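Local coordinates for protein Nrps/pks (Streptomyces albus, PDB 4OPE) that probably catalyses decarboxylative Claisen condensation as ketosynthase domain KS7 of OzmH, building the polyketide backbone of oxazolomycin, at residues A[131-139]-A[575-583]; A[175-183]-A[351-361]. One frame throughout, in Å; residues are numbered along the deposited sequence.

Contact 1: residues A[131-139]-A[575-583]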
loop_
_atom_site.group_PDB
_atom_site.type_symbol
_atom_site.label_atom_id
_atom_site.label_comp_id
_atom_site.label_asym_id
_atom_site.label_seq_id
_atom_site.Cartn_x
_atom_site.Cartn_y
_atom_site.Cartn_z
ATOM N N HIS A 131 10.600 -1.460 -11.658
ATOM C CA HIS A 131 11.383 -1.192 -12.811
ATOM C C HIS A 131 11.315 -2.185 -13.919
ATOM O O HIS A 131 11.630 -1.825 -15.048
ATOM C CB HIS A 131 12.838 -1.063 -12.425
ATOM C CG HIS A 131 13.129 0.176 -11.653
ATOM N ND1 HIS A 131 12.431 1.350 -11.849
ATOM C CD2 HIS A 131 13.992 0.409 -10.642
ATOM C CE1 HIS A 131 12.887 2.269 -11.023
ATOM N NE2 HIS A 131 13.828 1.724 -10.277
ATOM N N TYR A 132 10.911 -3.414 -13.648
ATOM C CA TYR A 132 10.868 -4.408 -14.717
ATOM C C TYR A 132 9.932 -3.939 -15.837
ATOM O O TYR A 132 10.186 -4.241 -17.024
ATOM C CB TYR A 132 10.409 -5.751 -14.209
ATOM C CG TYR A 132 10.671 -6.904 -15.147
ATOM C CD1 TYR A 132 11.964 -7.361 -15.358
ATOM C CD2 TYR A 132 9.625 -7.585 -15.775
ATOM C CE1 TYR A 132 12.218 -8.459 -16.178
ATOM C CE2 TYR A 132 9.867 -8.666 -16.598
ATOM C CZ TYR A 132 11.173 -9.097 -16.800
ATOM O OH TYR A 132 11.460 -10.194 -17.591
ATOM N N GLN A 133 8.882 -3.188 -15.479
ATOM C CA GLN A 133 7.958 -2.710 -16.505
ATOM C C GLN A 133 8.581 -1.774 -17.524
ATOM O O GLN A 133 7.987 -1.542 -18.558
ATOM C CB GLN A 133 6.742 -2.035 -15.883
ATOM C CG GLN A 133 6.946 -0.580 -15.571
ATOM C CD GLN A 133 5.877 -0.049 -14.646
ATOM O OE1 GLN A 133 4.687 0.053 -15.010
ATOM N NE2 GLN A 133 6.301 0.344 -13.443
ATOM N N LEU A 134 9.754 -1.213 -17.246
ATOM C CA LEU A 134 10.436 -0.389 -18.255
ATOM C C LEU A 134 10.894 -1.187 -19.457
ATOM O O LEU A 134 10.945 -0.666 -20.545
ATOM C CB LEU A 134 11.666 0.272 -17.697
ATOM C CG LEU A 134 11.500 1.127 -16.445
ATOM C CD1 LEU A 134 12.896 1.695 -16.140
ATOM C CD2 LEU A 134 10.408 2.204 -16.520
ATOM N N TYR A 135 11.289 -2.434 -19.253
ATOM C CA TYR A 135 11.677 -3.277 -20.368
ATOM C C TYR A 135 10.528 -3.573 -21.337
ATOM O O TYR A 135 9.367 -3.811 -20.932
ATOM C CB TYR A 135 12.238 -4.610 -19.901
ATOM C CG TYR A 135 13.534 -4.510 -19.149
ATOM C CD1 TYR A 135 14.623 -3.857 -19.703
ATOM C CD2 TYR A 135 13.673 -5.089 -17.863
ATOM C CE1 TYR A 135 15.824 -3.773 -19.030
ATOM C CE2 TYR A 135 14.868 -4.995 -17.166
ATOM C CZ TYR A 135 15.949 -4.338 -17.751
ATOM O OH TYR A 135 17.164 -4.252 -17.083
ATOM N N GLY A 136 10.893 -3.585 -22.629
ATOM C CA GLY A 136 9.981 -3.999 -23.695
ATOM C C GLY A 136 8.903 -2.988 -24.035
ATOM O O GLY A 136 7.952 -3.328 -24.737
ATOM N N VAL A 137 9.059 -1.749 -23.574
ATOM C CA VAL A 137 8.076 -0.713 -23.892
ATOM C C VAL A 137 8.064 -0.285 -25.381
ATOM O O VAL A 137 7.003 -0.048 -25.922
ATOM C CB VAL A 137 8.217 0.546 -23.009
ATOM C CG1 VAL A 137 7.132 1.552 -23.387
ATOM C CG2 VAL A 137 8.106 0.181 -21.536
ATOM N N GLU A 138 9.228 -0.175 -26.010
ATOM C CA GLU A 138 9.323 0.154 -27.439
ATOM C C GLU A 138 8.607 -0.904 -28.314
ATOM O O GLU A 138 7.696 -0.599 -29.097
ATOM C CB GLU A 138 10.807 0.277 -27.834
ATOM C CG GLU A 138 11.129 1.380 -28.838
ATOM C CD GLU A 138 10.432 2.714 -28.527
ATOM O OE1 GLU A 138 9.603 3.159 -29.376
ATOM O OE2 GLU A 138 10.682 3.302 -27.431
ATOM N N GLU A 139 9.023 -2.154 -28.131
ATOM C CA GLU A 139 8.488 -3.315 -28.844
ATOM C C GLU A 139 6.979 -3.389 -28.737
ATOM O O GLU A 139 6.296 -3.564 -29.743
ATOM C CB GLU A 139 9.111 -4.606 -28.316
ATOM C CG GLU A 139 10.592 -4.764 -28.668
ATOM C CD GLU A 139 11.575 -4.004 -27.757
ATOM O OE1 GLU A 139 11.144 -3.252 -26.830
ATOM O OE2 GLU A 139 12.810 -4.170 -27.965
ATOM N N CYS A 575 13.368 -16.863 -16.603
ATOM C CA CYS A 575 12.238 -16.091 -17.114
ATOM C C CYS A 575 12.654 -14.623 -17.110
ATOM O O CYS A 575 12.578 -13.899 -16.098
ATOM C CB CYS A 575 10.966 -16.306 -16.277
ATOM S SG CYS A 575 10.550 -18.053 -16.018
ATOM N N TRP A 576 13.187 -14.210 -18.246
ATOM C CA TRP A 576 13.656 -12.850 -18.406
ATOM C C TRP A 576 13.251 -12.473 -19.797
ATOM O O TRP A 576 13.413 -13.275 -20.713
ATOM C CB TRP A 576 15.165 -12.754 -18.201
ATOM C CG TRP A 576 15.629 -11.387 -17.709
ATOM C CD1 TRP A 576 16.306 -10.458 -18.425
ATOM C CD2 TRP A 576 15.447 -10.819 -16.395
ATOM N NE1 TRP A 576 16.581 -9.361 -17.653
ATOM C CE2 TRP A 576 16.060 -9.544 -16.405
ATOM C CE3 TRP A 576 14.831 -11.261 -15.219
ATOM C CZ2 TRP A 576 16.090 -8.709 -15.289
ATOM C CZ3 TRP A 576 14.852 -10.415 -14.095
ATOM C CH2 TRP A 576 15.483 -9.154 -14.146
ATOM N N LEU A 577 12.670 -11.288 -19.953
ATOM C CA LEU A 577 12.215 -10.888 -21.261
ATOM C C LEU A 577 13.444 -10.964 -22.174
ATOM O O LEU A 577 14.564 -10.751 -21.720
ATOM C CB LEU A 577 11.600 -9.491 -21.224
ATOM C CG LEU A 577 10.767 -9.103 -22.452
ATOM C CD1 LEU A 577 9.411 -9.799 -22.483
ATOM C CD2 LEU A 577 10.573 -7.600 -22.520
ATOM N N PRO A 578 13.266 -11.377 -23.433
ATOM C CA PRO A 578 14.442 -11.378 -24.321
ATOM C C PRO A 578 14.883 -9.981 -24.679
ATOM O O PRO A 578 16.086 -9.732 -24.828
ATOM C CB PRO A 578 13.937 -12.109 -25.546
ATOM C CG PRO A 578 12.928 -13.060 -24.981
ATOM C CD PRO A 578 12.186 -12.220 -23.977
ATOM N N ALA A 579 13.905 -9.074 -24.779
ATOM C CA ALA A 579 14.178 -7.644 -25.010
ATOM C C ALA A 579 15.019 -6.961 -23.899
ATOM O O ALA A 579 15.651 -5.920 -24.141
ATOM C CB ALA A 579 12.880 -6.903 -25.214
ATOM N N ALA A 580 15.033 -7.537 -22.693
ATOM C CA ALA A 580 15.853 -6.973 -21.615
ATOM C C ALA A 580 17.346 -7.120 -21.844
ATOM O O ALA A 580 18.126 -6.474 -21.160
ATOM C CB ALA A 580 15.494 -7.582 -20.273
ATOM N N ASP A 581 17.739 -7.950 -22.803
ATOM C CA ASP A 581 19.145 -8.147 -23.115
ATOM C C ASP A 581 19.784 -6.943 -23.822
ATOM O O ASP A 581 21.004 -6.884 -23.953
ATOM C CB ASP A 581 19.306 -9.435 -23.921
ATOM C CG ASP A 581 18.640 -10.635 -23.224
ATOM O OD1 ASP A 581 18.577 -10.639 -21.959
ATOM O OD2 ASP A 581 18.152 -11.546 -23.935
ATOM N N ALA A 582 18.970 -5.972 -24.240
ATOM C CA ALA A 582 19.472 -4.688 -24.759
ATOM C C ALA A 582 20.553 -4.028 -23.872
ATOM O O ALA A 582 21.569 -3.559 -24.388
ATOM C CB ALA A 582 18.304 -3.718 -24.985
ATOM N N VAL A 583 20.338 -4.027 -22.550
ATOM C CA VAL A 583 21.171 -3.266 -21.598
ATOM C C VAL A 583 22.483 -3.975 -21.251
ATOM O O VAL A 583 23.313 -3.445 -20.528
ATOM C CB VAL A 583 20.388 -2.826 -20.302
ATOM C CG1 VAL A 583 19.203 -1.930 -20.664
ATOM C CG2 VAL A 583 19.914 -4.015 -19.438
#

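Contact 2: residues A[175-183]-A[351-361]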
loop_
_atom_site.group_PDB
_atom_site.type_symbol
_atom_site.label_atom_id
_atom_site.label_comp_id
_atom_site.label_asym_id
_atom_site.label_seq_id
_atom_site.Cartn_x
_atom_site.Cartn_y
_atom_site.Cartn_z
HETATM N N MSE A 175 8.299 3.527 0.703
HETATM C CA MSE A 175 9.740 3.521 0.448
HETATM C C MSE A 175 10.478 2.622 1.419
HETATM O O MSE A 175 10.091 1.480 1.648
HETATM C CB MSE A 175 10.298 4.952 0.403
HETATM C CG MSE A 175 9.472 5.970 -0.353
HETATM SE SE MSE A 175 10.522 7.530 -0.990
HETATM C CE MSE A 175 9.053 8.624 -1.773
ATOM N N CYS A 176 11.559 3.113 2.000
ATOM C CA CYS A 176 12.427 2.323 2.869
ATOM C C CYS A 176 11.728 1.689 4.034
ATOM O O CYS A 176 12.196 0.690 4.531
ATOM C CB CYS A 176 13.543 3.232 3.393
ATOM S SG CYS A 176 14.068 4.392 2.087
ATOM N N SER A 177 10.608 2.252 4.486
ATOM C CA SER A 177 9.886 1.716 5.614
ATOM C C SER A 177 8.732 0.757 5.236
ATOM O O SER A 177 7.965 0.301 6.087
ATOM C CB SER A 177 9.320 2.886 6.387
ATOM O OG SER A 177 8.479 3.656 5.553
ATOM N N SER A 178 8.594 0.459 3.971
ATOM C CA SER A 178 7.501 -0.343 3.497
ATOM C C SER A 178 7.272 -1.671 4.233
ATOM O O SER A 178 6.149 -1.968 4.648
ATOM C CB SER A 178 7.713 -0.574 2.005
ATOM O OG SER A 178 7.470 0.627 1.300
ATOM N N SER A 179 8.315 -2.462 4.407
ATOM C CA SER A 179 8.185 -3.719 5.150
ATOM C C SER A 179 7.613 -3.579 6.549
ATOM O O SER A 179 6.792 -4.405 6.962
ATOM C CB SER A 179 9.538 -4.419 5.278
ATOM O OG SER A 179 9.973 -4.907 3.996
ATOM N N LEU A 180 8.072 -2.587 7.311
ATOM C CA LEU A 180 7.529 -2.378 8.655
ATOM C C LEU A 180 6.172 -1.724 8.583
ATOM O O LEU A 180 5.350 -1.909 9.451
ATOM C CB LEU A 180 8.455 -1.554 9.526
ATOM C CG LEU A 180 9.862 -2.095 9.691
ATOM C CD1 LEU A 180 10.565 -1.343 10.807
ATOM C CD2 LEU A 180 9.921 -3.586 9.989
ATOM N N THR A 181 5.915 -0.931 7.565
ATOM C CA THR A 181 4.580 -0.391 7.452
ATOM C C THR A 181 3.598 -1.564 7.269
ATOM O O THR A 181 2.505 -1.584 7.859
ATOM C CB THR A 181 4.462 0.578 6.280
ATOM O OG1 THR A 181 5.198 1.756 6.561
ATOM C CG2 THR A 181 3.085 0.996 6.136
ATOM N N ALA A 182 4.001 -2.536 6.450
ATOM C CA ALA A 182 3.182 -3.685 6.236
ATOM C C ALA A 182 3.017 -4.513 7.528
ATOM O O ALA A 182 1.896 -4.949 7.889
ATOM C CB ALA A 182 3.766 -4.521 5.105
ATOM N N LEU A 183 4.110 -4.733 8.239
ATOM C CA LEU A 183 4.000 -5.406 9.505
ATOM C C LEU A 183 2.960 -4.734 10.350
ATOM O O LEU A 183 2.214 -5.410 11.043
ATOM C CB LEU A 183 5.317 -5.402 10.279
ATOM C CG LEU A 183 5.298 -6.116 11.627
ATOM C CD1 LEU A 183 4.928 -7.563 11.526
ATOM C CD2 LEU A 183 6.686 -6.048 12.186
ATOM N N HIS A 351 21.425 -1.283 1.567
ATOM C CA HIS A 351 20.127 -0.769 1.829
ATOM C C HIS A 351 19.141 -1.464 0.905
ATOM O O HIS A 351 19.040 -1.102 -0.261
ATOM C CB HIS A 351 20.159 0.707 1.500
ATOM C CG HIS A 351 18.909 1.447 1.833
ATOM N ND1 HIS A 351 17.731 0.818 2.135
ATOM C CD2 HIS A 351 18.656 2.775 1.929
ATOM C CE1 HIS A 351 16.791 1.721 2.374
ATOM N NE2 HIS A 351 17.324 2.917 2.257
ATOM N N ALA A 352 18.386 -2.444 1.427
ATOM C CA ALA A 352 17.464 -3.220 0.625
ATOM C C ALA A 352 16.131 -2.532 0.332
ATOM O O ALA A 352 15.170 -3.192 -0.082
ATOM C CB ALA A 352 17.199 -4.555 1.270
ATOM N N GLU A 353 16.061 -1.239 0.544
ATOM C CA GLU A 353 14.975 -0.428 0.031
ATOM C C GLU A 353 13.670 -0.936 0.556
ATOM O O GLU A 353 13.519 -0.959 1.749
ATOM C CB GLU A 353 15.093 -0.311 -1.484
ATOM C CG GLU A 353 16.302 0.570 -1.753
ATOM C CD GLU A 353 16.860 0.560 -3.160
ATOM O OE1 GLU A 353 17.486 1.584 -3.488
ATOM O OE2 GLU A 353 16.702 -0.408 -3.915
ATOM N N SER A 354 12.747 -1.402 -0.258
ATOM C CA SER A 354 11.471 -1.836 0.315
ATOM C C SER A 354 11.559 -3.082 1.221
ATOM O O SER A 354 10.653 -3.369 2.002
ATOM C CB SER A 354 10.401 -2.035 -0.774
ATOM O OG SER A 354 10.911 -2.664 -1.953
ATOM N N ALA A 355 12.642 -3.824 1.106
ATOM C CA ALA A 355 12.872 -5.015 1.898
ATOM C C ALA A 355 13.787 -4.768 3.082
ATOM O O ALA A 355 14.064 -5.676 3.828
ATOM C CB ALA A 355 13.472 -6.102 1.006
ATOM N N ALA A 356 14.250 -3.542 3.249
ATOM C CA ALA A 356 15.133 -3.143 4.359
ATOM C C ALA A 356 14.628 -3.550 5.738
ATOM O O ALA A 356 15.366 -4.116 6.540
ATOM C CB ALA A 356 15.337 -1.651 4.334
ATOM N N GLY A 357 13.368 -3.263 5.992
ATOM C CA GLY A 357 12.734 -3.636 7.246
ATOM C C GLY A 357 12.684 -5.126 7.458
ATOM O O GLY A 357 12.894 -5.551 8.589
HETATM N N MSE A 358 12.450 -5.909 6.398
HETATM C CA MSE A 358 12.503 -7.361 6.497
HETATM C C MSE A 358 13.887 -7.895 6.799
HETATM O O MSE A 358 14.017 -8.790 7.631
HETATM C CB MSE A 358 12.013 -8.170 5.260
HETATM C CG MSE A 358 10.504 -8.175 5.065
HETATM SE SE MSE A 358 9.696 -9.108 6.573
HETATM C CE MSE A 358 8.271 -7.849 7.041
ATOM N N ALA A 359 14.918 -7.399 6.115
ATOM C CA ALA A 359 16.312 -7.774 6.463
ATOM C C ALA A 359 16.562 -7.466 7.931
ATOM O O ALA A 359 17.175 -8.257 8.660
ATOM C CB ALA A 359 17.324 -7.017 5.605
ATOM N N ALA A 360 16.076 -6.303 8.360
ATOM C CA ALA A 360 16.382 -5.801 9.683
ATOM C C ALA A 360 15.700 -6.720 10.724
ATOM O O ALA A 360 16.297 -7.170 11.714
ATOM C CB ALA A 360 15.902 -4.369 9.814
ATOM N N LEU A 361 14.433 -6.992 10.458
ATOM C CA LEU A 361 13.601 -7.747 11.339
ATOM C C LEU A 361 14.094 -9.170 11.425
ATOM O O LEU A 361 14.104 -9.774 12.489
ATOM C CB LEU A 361 12.256 -7.690 10.723
ATOM C CG LEU A 361 11.081 -8.425 11.250
ATOM C CD1 LEU A 361 10.954 -8.024 12.687
ATOM C CD2 LEU A 361 9.873 -7.931 10.463
#

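Contact 1: residues A[131-139]-A[575-583]
Tyr132 reaches the C-terminal tail with both its hydroxyl and its ring edge. CG lies anti to the backbone N (chi1 -165°), which carries the ring across to Trp576 and Leu577. The backbone N of Leu577 approaches Tyr132 OH near the ring plane and donates to it at 2.9 Å; the same hydroxyl is also bonded to Glu89 O. Tyr132 CE1 sits over the six-membered ring of the Trp576 indole in a T-shaped (edge-to-face) stack, with six-membered ring centroids 5.0 Å apart and planes at 66°.

Tyr135 turns a ring face to the tail. Ala580 CB stands almost on the ring normal, 3.7 Å from the Tyr135 centroid, in a CH-pi contact, while Val583 CG2 meets Tyr135 OH at 3.6 Å. That hydroxyl is bonded to Ser207 O, and the ring of His208 also packs on Tyr135. With only an alanine in place of Tyr135, Ala580 CB is likely to face a gap, Val583 CG2 to lose its neighbour and Ser207 O its phenolic partner.

Gly136 lies in a type II turn and takes the N-cap position of helix 137-141. Its CA is 3.8 Å from Leu577 CD2, where a CB would collide with that methyl, and its positive phi suits glycine too. One turn on, Glu139 rests its carboxylate against Ala579 CB.

Trp576 ends an LPxYPF…W sequence like the one by which, in type I polyketide synthases, the post-ketosynthase linker folds back over the ketosynthase. The chemistry is mostly aromatic and apolar, with a single cross-segment hydrogen bond, implying that shape and ring packing dominate in docking the tail here.

Contact 2: residues A[175-183]-A[351-361]
Ser179 and His351 direct their polar ends across the contact through different first torsions. In Ser179, OG stands anti to the carbonyl carbon (chi1 -69°) and points at the backbone of the partner segment; in His351, CG is anti to the backbone N (chi1 -175°), extending the imidazole to Cys176. Ser179 OG donates to Ser354 O at 2.6 Å, in the carbonyl plane and on a lone pair, and Ser179 N adds a weak bond to the same oxygen. Cys176 SG lies at the edge of the imidazole, 3.6 Å from His351 NE2, with its CB close to the ring plane beside CE1.

Cys176 falls within a DTxCSSSL-like sequence and His351 within a GHAExAAG-like one, consistent with the nucleophilic cysteine and one of the two active-site histidines of ketosynthases. The fold is that of the thiolase superfamily, in which two pseudo-equivalent helices, here 178-192 and 356-370, form the central layer between the sheets. Met175 and Glu353, each with positive phi, precede matching 3-10 turns at their starts. The Glu353 carboxylate forms a salt bridge with Lys211 and a hydrogen bond with Asn204, and Ser354 OG bonds to Val203 O.

The axes of 178-183 and 356-361 approach to 7.7 Å at 74°. Gly357 permits this, since a CB there would run into Leu180 CG and crowd Ser179 CB. Instead, Leu180 CD2 lies 3.8 Å from Gly357 O. Selenomethionine Met358 bends back over Ser179, its CG 3.5 Å from Ser179 OG and its CE beside Ser179 O. Farther along, Leu183 and Leu361 cross obliquely, their CD2 methyls 4.1 Å apart, against Val431 and Leu433 of strand 427-434.

Contact 2 lies deep in the chain, about 10 Å from its centre, and holds the probable active-site pair, whereas contact 1 lies about 27 Å out, where the C-terminal tail returns to the ketosynthase. Their centres are about 26 Å apart and their nearest atoms about 7 Å, so they do not touch. Shared neighbours bridge the interval: Lys211 packs on His131 of segment 131-139 and forms a salt bridge with Glu353 of contact 2, while Tyr129 meets both the His131 ring and Glu353. Each contact also borders the dimer interface, Leu134 packing on Leu134 of the second subunit and Met175 on Asn157 of the second subunit.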